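Local coordinates for protein catalase (Bacillus pumilus, PDB 4QOL) that catalyses the breakdown of hydrogen peroxide to water and oxygen at a buried heme, and also shows peroxidase-like reactivity with phenolic substrates, at residues K331-Q334 / G335-S339; V412-K415 / I416-P419; S319-V322 / P323-A327; Q264-P267 / L268-D272. All blocks are in the same frame, centred on the assembly; numbering follows the deposited sequence. Where two conformers were deposited one is given.

Interaction 1 of 4, residues K331-Q334 / G335-S339. With HEM (protoporphyrin IX containing Fe), chain E.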
loop_
_atom_site.group_PDB
_atom_site.type_symbol
_atom_site.label_atom_id
_atom_site.label_comp_id
_atom_site.label_asym_id
_atom_site.label_seq_id
_atom_site.Cartn_x
_atom_site.Cartn_y
_atom_site.Cartn_z
ATOM N N LYS A 331 -32.013 -2.841 0.387
ATOM C CA LYS A 331 -30.997 -3.371 -0.455
ATOM C C LYS A 331 -29.831 -2.333 -0.590
ATOM O O LYS A 331 -28.761 -2.701 -1.016
ATOM C CB LYS A 331 -31.497 -3.689 -1.870
ATOM C CG LYS A 331 -32.565 -4.774 -1.938
ATOM C CD LYS A 331 -32.978 -5.035 -3.391
ATOM C CE LYS A 331 -34.261 -5.839 -3.434
ATOM N NZ LYS A 331 -34.644 -6.053 -4.839
ATOM N N LEU A 332 -30.133 -1.084 -0.255
ATOM C CA LEU A 332 -29.113 -0.014 -0.224
ATOM C C LEU A 332 -28.247 -0.244 1.042
ATOM O O LEU A 332 -27.008 -0.383 0.919
ATOM C CB LEU A 332 -29.833 1.334 -0.214
ATOM C CG LEU A 332 -28.869 2.521 -0.426
ATOM C CD1 LEU A 332 -28.386 2.575 -1.873
ATOM C CD2 LEU A 332 -29.597 3.755 -0.002
ATOM N N LEU A 333 -28.903 -0.448 2.177
ATOM C CA LEU A 333 -28.188 -0.814 3.445
ATOM C C LEU A 333 -27.330 -2.071 3.282
ATOM O O LEU A 333 -26.176 -2.100 3.722
ATOM C CB LEU A 333 -29.161 -0.992 4.563
ATOM C CG LEU A 333 -28.601 -1.499 5.898
ATOM C CD1 LEU A 333 -27.527 -0.585 6.450
ATOM C CD2 LEU A 333 -29.776 -1.633 6.907
ATOM N N GLN A 334 -27.879 -3.078 2.646
ATOM C CA GLN A 334 -27.149 -4.311 2.510
ATOM C C GLN A 334 -25.740 -4.139 1.907
ATOM O O GLN A 334 -24.794 -4.739 2.374
ATOM C CB GLN A 334 -27.963 -5.354 1.737
ATOM C CG GLN A 334 -29.252 -5.781 2.426
ATOM C CD GLN A 334 -29.091 -6.874 3.445
ATOM O OE1 GLN A 334 -28.489 -7.903 3.162
ATOM N NE2 GLN A 334 -29.580 -6.655 4.630
ATOM N N GLY A 335 -25.636 -3.373 0.845
ATOM C CA GLY A 335 -24.356 -3.099 0.250
ATOM C C GLY A 335 -23.426 -2.335 1.160
ATOM O O GLY A 335 -22.200 -2.526 1.120
ATOM N N ARG A 336 -23.979 -1.388 1.899
ATOM C CA ARG A 336 -23.155 -0.566 2.835
ATOM C C ARG A 336 -22.490 -1.410 3.834
ATOM O O ARG A 336 -21.384 -1.155 4.273
ATOM C CB ARG A 336 -24.032 0.504 3.520
ATOM C CG ARG A 336 -24.635 1.551 2.584
ATOM C CD ARG A 336 -25.527 2.544 3.344
ATOM N NE ARG A 336 -24.691 3.452 4.168
ATOM C CZ ARG A 336 -25.105 4.122 5.223
ATOM N NH1 ARG A 336 -26.319 3.976 5.625
ATOM N NH2 ARG A 336 -24.295 4.936 5.879
ATOM N N LEU A 337 -23.191 -2.475 4.265
ATOM C CA LEU A 337 -22.629 -3.353 5.264
ATOM C C LEU A 337 -21.236 -3.867 4.826
ATOM O O LEU A 337 -20.367 -4.065 5.666
ATOM C CB LEU A 337 -23.539 -4.591 5.458
ATOM C CG LEU A 337 -24.987 -4.313 5.883
ATOM C CD1 LEU A 337 -25.837 -5.606 5.928
ATOM C CD2 LEU A 337 -25.004 -3.616 7.240
ATOM N N PHE A 338 -21.095 -4.126 3.551
ATOM C CA PHE A 338 -19.812 -4.545 2.921
ATOM C C PHE A 338 -18.847 -3.355 2.651
ATOM O O PHE A 338 -17.670 -3.445 2.971
ATOM C CB PHE A 338 -20.064 -5.319 1.625
ATOM C CG PHE A 338 -18.816 -5.496 0.802
ATOM C CD1 PHE A 338 -17.824 -6.338 1.275
ATOM C CD2 PHE A 338 -18.574 -4.746 -0.321
ATOM C CE1 PHE A 338 -16.627 -6.436 0.606
ATOM C CE2 PHE A 338 -17.388 -4.908 -1.047
ATOM C CZ PHE A 338 -16.437 -5.766 -0.579
ATOM N N SER A 339 -19.350 -2.287 1.985
ATOM C CA SER A 339 -18.513 -1.278 1.372
ATOM C C SER A 339 -17.696 -0.507 2.396
ATOM O O SER A 339 -16.538 -0.176 2.116
ATOM C CB SER A 339 -19.383 -0.355 0.486
ATOM O OG SER A 339 -18.680 0.843 0.140
HETATM C CHA HEM E . -18.862 7.503 3.790
HETATM C CHB HEM E . -20.238 4.023 0.703
HETATM C CHC HEM E . -24.968 5.444 1.343
HETATM C CHD HEM E . -23.481 8.358 4.918
HETATM C C1A HEM E . -18.834 6.465 2.872
HETATM C C2A HEM E . -17.653 5.838 2.360
HETATM C C3A HEM E . -18.044 4.860 1.497
HETATM C C4A HEM E . -19.451 4.876 1.476
HETATM C CMA HEM E . -17.266 3.830 0.731
HETATM C CAA HEM E . -16.262 6.194 2.773
HETATM C CBA HEM E . -16.109 5.684 4.221
HETATM C CGA HEM E . -14.715 5.800 4.711
HETATM O O1A HEM E . -14.512 5.662 5.935
HETATM O O2A HEM E . -13.753 5.923 3.919
HETATM C C1B HEM E . -21.652 4.168 0.630
HETATM C C2B HEM E . -22.455 3.334 -0.212
HETATM C C3B HEM E . -23.761 3.721 -0.066
HETATM C C4B HEM E . -23.783 4.793 0.941
HETATM C CMB HEM E . -21.916 2.231 -1.086
HETATM C CAB HEM E . -24.972 3.169 -0.676
HETATM C CBB HEM E . -24.915 1.974 -1.270
HETATM C C1C HEM E . -24.967 6.366 2.390
HETATM C C2C HEM E . -26.097 6.728 3.087
HETATM C C3C HEM E . -25.680 7.567 4.075
HETATM C C4C HEM E . -24.269 7.663 4.041
HETATM C CMC HEM E . -27.504 6.325 2.703
HETATM C CAC HEM E . -26.499 8.102 5.109
HETATM C CBC HEM E . -27.582 7.420 5.442
HETATM C C1D HEM E . -22.080 8.327 4.855
HETATM C C2D HEM E . -21.263 9.148 5.749
HETATM C C3D HEM E . -19.978 8.953 5.437
HETATM C C4D HEM E . -20.014 7.985 4.346
HETATM C CMD HEM E . -21.851 10.051 6.792
HETATM C CAD HEM E . -18.759 9.560 6.086
HETATM C CBD HEM E . -18.495 8.732 7.364
HETATM C CGD HEM E . -17.302 9.394 7.990
HETATM O O1D HEM E . -17.513 10.388 8.675
HETATM O O2D HEM E . -16.133 8.953 7.824
HETATM N NA HEM E . -19.964 5.838 2.337
HETATM N NB HEM E . -22.497 4.994 1.274
HETATM N NC HEM E . -23.849 6.874 3.014
HETATM N ND HEM E . -21.305 7.637 4.026
HETATM FE FE HEM E . -21.883 6.371 2.705
#

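Interaction 2 of 4, residues V412-K415 / I416-P419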
loop_
_atom_site.group_PDB
_atom_site.type_symbol
_atom_site.label_atom_id
_atom_site.label_comp_id
_atom_site.label_asym_id
_atom_site.label_seq_id
_atom_site.Cartn_x
_atom_site.Cartn_y
_atom_site.Cartn_z
ATOM N N VAL A 412 -32.952 -13.952 -6.687
ATOM C CA VAL A 412 -33.410 -13.156 -7.805
ATOM C C VAL A 412 -32.656 -11.836 -7.857
ATOM O O VAL A 412 -32.206 -11.325 -6.837
ATOM C CB VAL A 412 -34.922 -12.909 -7.659
ATOM C CG1 VAL A 412 -35.555 -12.431 -8.940
ATOM C CG2 VAL A 412 -35.629 -14.192 -7.243
ATOM N N ARG A 413 -32.605 -11.254 -9.043
ATOM C CA ARG A 413 -32.329 -9.824 -9.245
ATOM C C ARG A 413 -33.607 -9.181 -9.817
ATOM O O ARG A 413 -33.935 -9.328 -10.989
ATOM C CB ARG A 413 -31.194 -9.633 -10.229
ATOM C CG ARG A 413 -29.851 -10.166 -9.742
ATOM C CD ARG A 413 -28.847 -9.882 -10.818
ATOM N NE ARG A 413 -27.556 -10.507 -10.553
ATOM C CZ ARG A 413 -26.542 -9.955 -9.939
ATOM N NH1 ARG A 413 -25.384 -10.695 -9.868
ATOM N NH2 ARG A 413 -26.630 -8.729 -9.376
ATOM N N GLN A 414 -34.288 -8.438 -8.966
ATOM C CA GLN A 414 -35.580 -7.892 -9.284
ATOM C C GLN A 414 -35.909 -6.722 -8.363
ATOM O O GLN A 414 -35.743 -6.811 -7.142
ATOM C CB GLN A 414 -36.622 -9.025 -9.046
ATOM C CG GLN A 414 -38.070 -8.756 -9.413
ATOM C CD GLN A 414 -38.930 -9.969 -8.966
ATOM O OE1 GLN A 414 -38.434 -11.100 -8.879
ATOM N NE2 GLN A 414 -40.184 -9.721 -8.652
ATOM N N LYS A 415 -36.504 -5.685 -8.923
ATOM C CA LYS A 415 -36.905 -4.512 -8.141
ATOM C C LYS A 415 -37.948 -4.843 -7.121
ATOM O O LYS A 415 -38.742 -5.758 -7.307
ATOM C CB LYS A 415 -37.359 -3.370 -9.103
ATOM C CG LYS A 415 -37.522 -2.012 -8.429
ATOM C CD LYS A 415 -38.439 -1.086 -9.214
ATOM C CE LYS A 415 -37.822 -0.658 -10.516
ATOM N NZ LYS A 415 -38.713 0.365 -11.142
ATOM N N ILE A 416 -37.893 -4.171 -5.968
ATOM C CA ILE A 416 -38.923 -4.314 -4.993
ATOM C C ILE A 416 -40.316 -4.037 -5.590
ATOM O O ILE A 416 -40.498 -3.291 -6.588
ATOM C CB ILE A 416 -38.770 -3.345 -3.791
ATOM C CG1 ILE A 416 -38.652 -1.878 -4.291
ATOM C CG2 ILE A 416 -37.573 -3.737 -2.934
ATOM C CD1 ILE A 416 -38.987 -0.883 -3.230
ATOM N N GLU A 417 -41.305 -4.656 -4.957
ATOM C CA GLU A 417 -42.696 -4.306 -5.241
ATOM C C GLU A 417 -43.041 -2.974 -4.637
ATOM O O GLU A 417 -42.331 -2.468 -3.775
ATOM C CB GLU A 417 -43.633 -5.394 -4.680
ATOM C CG GLU A 417 -43.381 -6.741 -5.360
ATOM C CD GLU A 417 -43.924 -6.880 -6.781
ATOM O OE1 GLU A 417 -43.920 -8.047 -7.252
ATOM O OE2 GLU A 417 -44.326 -5.855 -7.445
ATOM N N LYS A 418 -44.126 -2.401 -5.102
ATOM C CA LYS A 418 -44.593 -1.081 -4.652
ATOM C C LYS A 418 -43.494 0.004 -4.632
ATOM O O LYS A 418 -43.384 0.719 -3.644
ATOM C CB LYS A 418 -45.207 -1.140 -3.253
ATOM C CG LYS A 418 -46.214 -2.261 -2.981
ATOM C CD LYS A 418 -46.638 -2.212 -1.481
ATOM C CE LYS A 418 -45.740 -2.854 -0.420
ATOM N NZ LYS A 418 -46.394 -2.809 0.940
ATOM N N PRO A 419 -42.828 0.226 -5.753
ATOM C CA PRO A 419 -41.756 1.254 -5.691
ATOM C C PRO A 419 -42.301 2.634 -5.504
ATOM O O PRO A 419 -41.631 3.444 -4.850
ATOM C CB PRO A 419 -41.080 1.153 -7.059
ATOM C CG PRO A 419 -42.084 0.481 -7.967
ATOM C CD PRO A 419 -42.825 -0.482 -7.044
#

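Interaction 3 of 4, residues S319-V322 / P323-A327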
loop_
_atom_site.group_PDB
_atom_site.type_symbol
_atom_site.label_atom_id
_atom_site.label_comp_id
_atom_site.label_asym_id
_atom_site.label_seq_id
_atom_site.Cartn_x
_atom_site.Cartn_y
_atom_site.Cartn_z
ATOM N N SER A 319 -22.563 -1.715 9.393
ATOM C CA SER A 319 -22.441 -3.088 9.905
ATOM C C SER A 319 -21.809 -3.181 11.244
ATOM O O SER A 319 -21.775 -4.245 11.798
ATOM C CB SER A 319 -21.726 -4.015 8.919
ATOM O OG SER A 319 -20.527 -3.427 8.404
ATOM N N ALA A 320 -21.478 -2.079 11.890
ATOM C CA ALA A 320 -21.030 -2.128 13.288
ATOM C C ALA A 320 -22.303 -2.065 14.147
ATOM O O ALA A 320 -22.667 -1.027 14.708
ATOM C CB ALA A 320 -20.126 -0.894 13.578
ATOM N N LEU A 321 -22.955 -3.185 14.250
ATOM C CA LEU A 321 -24.233 -3.322 14.984
ATOM C C LEU A 321 -23.972 -3.978 16.318
ATOM O O LEU A 321 -22.952 -4.671 16.466
ATOM C CB LEU A 321 -25.164 -4.156 14.122
ATOM C CG LEU A 321 -25.602 -3.526 12.800
ATOM C CD1 LEU A 321 -26.056 -4.544 11.769
ATOM C CD2 LEU A 321 -26.666 -2.477 13.009
ATOM N N VAL A 322 -24.864 -3.784 17.281
ATOM C CA VAL A 322 -24.706 -4.327 18.603
ATOM C C VAL A 322 -25.938 -5.180 18.903
ATOM O O VAL A 322 -26.970 -5.008 18.213
ATOM C CB VAL A 322 -24.473 -3.258 19.683
ATOM C CG1 VAL A 322 -23.084 -2.618 19.519
ATOM C CG2 VAL A 322 -25.543 -2.198 19.687
ATOM N N PRO A 323 -25.806 -6.111 19.841
ATOM C CA PRO A 323 -26.914 -6.992 20.106
ATOM C C PRO A 323 -28.178 -6.218 20.388
ATOM O O PRO A 323 -28.168 -5.268 21.192
ATOM C CB PRO A 323 -26.417 -7.805 21.334
ATOM C CG PRO A 323 -24.958 -7.841 21.173
ATOM C CD PRO A 323 -24.625 -6.474 20.659
ATOM N N GLY A 324 -29.262 -6.630 19.701
ATOM C CA GLY A 324 -30.565 -5.922 19.758
ATOM C C GLY A 324 -30.846 -4.945 18.636
ATOM O O GLY A 324 -31.939 -4.429 18.504
ATOM N N ILE A 325 -29.810 -4.657 17.833
ATOM C CA ILE A 325 -29.972 -3.774 16.664
ATOM C C ILE A 325 -29.384 -4.451 15.456
ATOM O O ILE A 325 -28.196 -4.807 15.453
ATOM C CB ILE A 325 -29.246 -2.455 16.885
ATOM C CG1 ILE A 325 -29.654 -1.773 18.200
ATOM C CG2 ILE A 325 -29.555 -1.474 15.751
ATOM C CD1 ILE A 325 -28.950 -0.476 18.584
ATOM N N GLU A 326 -30.233 -4.674 14.461
ATOM C CA GLU A 326 -29.898 -5.460 13.284
ATOM C C GLU A 326 -30.213 -4.704 11.983
ATOM O O GLU A 326 -30.994 -3.763 11.985
ATOM C CB GLU A 326 -30.638 -6.792 13.335
ATOM C CG GLU A 326 -30.076 -7.654 14.466
ATOM C CD GLU A 326 -30.697 -9.000 14.639
ATOM O OE1 GLU A 326 -31.285 -9.512 13.677
ATOM O OE2 GLU A 326 -30.541 -9.562 15.765
ATOM N N ALA A 327 -29.590 -5.147 10.881
ATOM C CA ALA A 327 -29.924 -4.590 9.555
ATOM C C ALA A 327 -31.338 -4.968 9.185
ATOM O O ALA A 327 -31.858 -6.024 9.614
ATOM C CB ALA A 327 -28.936 -5.092 8.501
#

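Interaction 4 of 4, residues Q264-P267 / L268-D272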
loop_
_atom_site.group_PDB
_atom_site.type_symbol
_atom_site.label_atom_id
_atom_site.label_comp_id
_atom_site.label_asym_id
_atom_site.label_seq_id
_atom_site.Cartn_x
_atom_site.Cartn_y
_atom_site.Cartn_z
ATOM N N GLN A 264 -38.977 6.170 15.452
ATOM C CA GLN A 264 -40.296 5.640 15.100
ATOM C C GLN A 264 -40.231 4.130 15.070
ATOM O O GLN A 264 -39.217 3.550 14.653
ATOM C CB GLN A 264 -40.689 6.123 13.679
ATOM C CG GLN A 264 -40.827 7.606 13.476
ATOM C CD GLN A 264 -40.988 7.960 12.001
ATOM O OE1 GLN A 264 -40.026 7.942 11.239
ATOM N NE2 GLN A 264 -42.217 8.280 11.593
ATOM N N LEU A 265 -41.310 3.498 15.528
ATOM C CA LEU A 265 -41.368 2.045 15.610
ATOM C C LEU A 265 -42.572 1.546 14.798
ATOM O O LEU A 265 -43.670 2.106 14.903
ATOM C CB LEU A 265 -41.449 1.559 17.071
ATOM C CG LEU A 265 -40.163 1.789 17.884
ATOM C CD1 LEU A 265 -40.441 1.747 19.371
ATOM C CD2 LEU A 265 -39.101 0.756 17.505
ATOM N N MET A 266 -42.353 0.524 13.981
ATOM C CA MET A 266 -43.391 -0.081 13.133
ATOM C C MET A 266 -43.382 -1.590 13.300
ATOM O O MET A 266 -42.327 -2.223 13.245
ATOM C CB MET A 266 -43.147 0.327 11.672
ATOM C CG MET A 266 -43.999 -0.391 10.662
ATOM S SD MET A 266 -43.489 -0.020 8.949
ATOM C CE MET A 266 -43.932 1.674 8.716
ATOM N N PRO A 267 -44.563 -2.200 13.520
ATOM C CA PRO A 267 -44.620 -3.662 13.428
ATOM C C PRO A 267 -44.193 -4.214 12.091
ATOM O O PRO A 267 -44.533 -3.658 11.082
ATOM C CB PRO A 267 -46.113 -3.983 13.625
ATOM C CG PRO A 267 -46.751 -2.751 14.125
ATOM C CD PRO A 267 -45.856 -1.574 13.816
ATOM N N LEU A 268 -43.487 -5.346 12.081
ATOM C CA LEU A 268 -43.126 -5.975 10.805
ATOM C C LEU A 268 -44.357 -6.194 9.969
ATOM O O LEU A 268 -44.310 -6.056 8.744
ATOM C CB LEU A 268 -42.437 -7.304 11.011
ATOM C CG LEU A 268 -41.105 -7.299 11.730
ATOM C CD1 LEU A 268 -40.561 -8.729 11.755
ATOM C CD2 LEU A 268 -40.135 -6.367 11.053
ATOM N N SER A 269 -45.468 -6.500 10.621
ATOM C CA SER A 269 -46.677 -6.859 9.887
ATOM C C SER A 269 -47.337 -5.684 9.144
ATOM O O SER A 269 -48.259 -5.914 8.362
ATOM C CB SER A 269 -47.711 -7.495 10.837
ATOM O OG SER A 269 -48.043 -6.633 11.908
ATOM N N ASP A 270 -46.906 -4.449 9.427
ATOM C CA ASP A 270 -47.461 -3.282 8.708
ATOM C C ASP A 270 -46.993 -3.213 7.277
ATOM O O ASP A 270 -47.584 -2.447 6.483
ATOM C CB ASP A 270 -47.097 -1.973 9.380
ATOM C CG ASP A 270 -48.044 -1.611 10.534
ATOM O OD1 ASP A 270 -48.951 -2.408 10.872
ATOM O OD2 ASP A 270 -47.927 -0.471 11.057
ATOM N N TYR A 271 -45.954 -3.985 6.898
ATOM C CA TYR A 271 -45.494 -3.990 5.493
ATOM C C TYR A 271 -46.669 -4.088 4.584
ATOM O O TYR A 271 -46.817 -3.346 3.589
ATOM C CB TYR A 271 -44.566 -5.192 5.182
ATOM C CG TYR A 271 -44.285 -5.328 3.660
ATOM C CD1 TYR A 271 -43.237 -4.633 3.052
ATOM C CD2 TYR A 271 -45.095 -6.108 2.835
ATOM C CE1 TYR A 271 -42.992 -4.731 1.689
ATOM C CE2 TYR A 271 -44.890 -6.185 1.462
ATOM C CZ TYR A 271 -43.817 -5.518 0.887
ATOM O OH TYR A 271 -43.556 -5.594 -0.489
ATOM N N ASP A 272 -47.518 -5.069 4.885
ATOM C CA ASP A 272 -48.358 -5.635 3.834
ATOM C C ASP A 272 -49.516 -4.778 3.486
ATOM O O ASP A 272 -50.101 -4.970 2.422
ATOM C CB ASP A 272 -48.944 -6.991 4.290
ATOM C CG ASP A 272 -47.881 -7.982 4.614
ATOM O OD1 ASP A 272 -47.248 -8.495 3.674
ATOM O OD2 ASP A 272 -47.658 -8.181 5.812
#

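Interaction 1 of 4, residues K331-Q334 / G335-S339
One wall of the heme pocket is formed by the N-terminal part of helix 331-348, where Leu332 and Arg336, one turn apart, both turn a side chain to the porphyrin. Arg336 lays its guanidinium flat against the macrocycle: HEM C2C stands 3.5 Å above the guanidinium plane, over its centre, and Arg336 NH2 is 3.3 Å from HEM C4C. The bend that achieves this lies at chi3 (72°), beyond an extended chi2, so the aliphatic part first passes Leu332 O (3.5 Å from Arg336 CG) and then follows the ring. Bonds of NH1 to His200 and of NH2 to Val128 O and Tyr340 OH fix its rotation. Tyr340, on the same helix, is probably the proximal iron ligand, as the corresponding tyrosine is in other heme catalases. Leu332 CD1 meets the vinyl carbon HEM CBB at 3.6 Å, while Ser339 OG lies 3.4 Å from the methyl HEM CMA and bonds to Asp47 of the second subunit. On another face of the helix, Leu333 CD1 touches Leu337 CD2 at 4.0 Å. Their backbones are joined by Leu337 N to Leu333 O (3.1 Å, 149° at the hydrogen). Gln334 lies beside Leu337 and gives its NE2 to Ser328 O. Leu333 and Leu337 pack on Ala327 of strand 325-327, and Phe338 meets Phe338 of the fourth subunit, so the helix runs between heme, sheet and tetramer interface.

Interaction 2 of 4, residues V412-K415 / I416-P419
Lys415 and Pro419, four residues apart, set their side chains at about a right angle, Lys415 CD meeting the CB-CG side of the pyrrolidine. The touch is light: Lys415 CD is 4.1 Å from Pro419 CB and 4.2 Å from Pro419 CG. Lys415 carries CG opposite its own N (chi1 -168°), which folds the chain over the following peptide, CG lying 3.3 Å from Ile416 N, before a bend at chi3 redirects the amine. Ile416 leans the other way. Its CG1 occupies the crowded position between N and C, and its apolar branches reach Arg138, Asp277 and Asp280 of the same chain and His28 of the second subunit. Gln414 turns its amide towards Glu417, but Gln414 NE2 and Glu417 OE1 remain 4.3 Å apart, too long for a bond, so side-chain polar forces tie the two halves together little. Polar bonds lead instead to other parts of the tetramer: Arg413 forms salt bridges with Asp36 of the second subunit and Glu401 of the fourth, and Lys418 lies in cation-pi contact with Tyr271 and bonds to Leu274 O and Tyr276 O. The backbone from Lys415 to Glu417 stays in the polyproline II region, as the phi and psi of Ile416 (-54°, 154°) illustrate. Such an extended, non-repetitive segment is characteristic of a connector, and here it leads from the interface strand 411-412 to helix 423-431, the first of the C-terminal helices.

Interaction 3 of 4, residues S319-V322 / P323-A327
A tight reversal from Val322 to Ile325 brings the chain back on itself just ahead of strand 325-327, which pairs antiparallel with strand 202-205. The evidence is the bond from Ile325 N to Val322 O, 2.9 Å long and 155° at the hydrogen. Pro323 and Gly324 take the two central places of this type II beta turn; the positive phi of Gly324 (97°) would jam a CB against the preceding carbonyl, which accounts for the glycine. Val322 meets the proline ring closely, CB to Pro323 CD being 3.4 Å, tighter than ordinary van der Waals contact. Beyond the turn Val322 and Ile325 run alongside each other in the same direction, with Val322 CG2 4.0 Å from Ile325 CD1, and both rest on Tyr125 of strand 123-130. Within the catalase beta-barrel domain the turn places Leu321 against the start of the strand. Leu321 CB lies 3.4 Å from Ile325 O. Its two methyls divide the work: CD2 approaches Ile325 CG2 at 4.1 Å, a branch held opposite the isoleucine N, whereas Leu321 CD1 reaches past it to Ala327 N at 3.7 Å. Pro323 packs on Val15 of the third subunit, and the Glu326 carboxylate bonds to Ser402.

Interaction 4 of 4, residues Q264-P267 / L268-D272
Pro267 O accepts the amide of Asp270 at 3.0 Å with 161° at the hydrogen, the i to i+3 bond with which strand 258-267 gives way to a 3-10 turn. Tyr271 N continues the pattern by bonding to Leu268 O. Asp270 is folded back over the end of the strand. Its carboxylate lies against the CD and CG carbons of Pro267, with OD2 3.6 Å from Pro267 CD and OD1 3.9 Å from Pro267 CG. OD2 is hydrogen-bonded to Tyr290 OH, which helps to orient the carboxylate. Met266 crosses Asp270 at a slant: with CG opposite its own N (chi1 171°), that atom comes to 3.7 Å from Asp270 CB. Met266 SD stays 4.1 Å from Asp270 CB, and the bend at chi3 turns only the terminal methyl. Ser269 OG also approaches Pro267 CB at 3.7 Å. Across the two segments the backbone bond is the one hydrogen bond found; the side chains add van der Waals contact. Met266 packs on Trp285 and Tyr290, Tyr271 makes a cation-pi contact with Arg29 of the second subunit, and Leu268 sits on Tyr213 of strand 211-220 and Arg203 of strand 202-205, where strand 258-267 leaves the sheet.

Overall arrangement
Along the chain the order is interaction 4, interaction 3, interaction 1, interaction 2. Interactions 3 and 4 reach the same antiparallel sheet, with centres 19 Å apart and no touch. Strand 325-327 is followed by the heme-lining helix 331-348, and interactions 3 and 1, whose centres are 13 Å apart, meet: Ser319 OG probably hydrogen-bonds Leu337 O at 2.8 Å. Interaction 2, 16 Å from interaction 1 between centres, passes that helix where Lys331 NZ lies 2.7 Å from Gln414 O, the amine also bonding to His28 O of the second subunit. It touches interaction 4 as well, and thus links sheet, heme helix and C-terminal helices, with neighbouring subunits contributing.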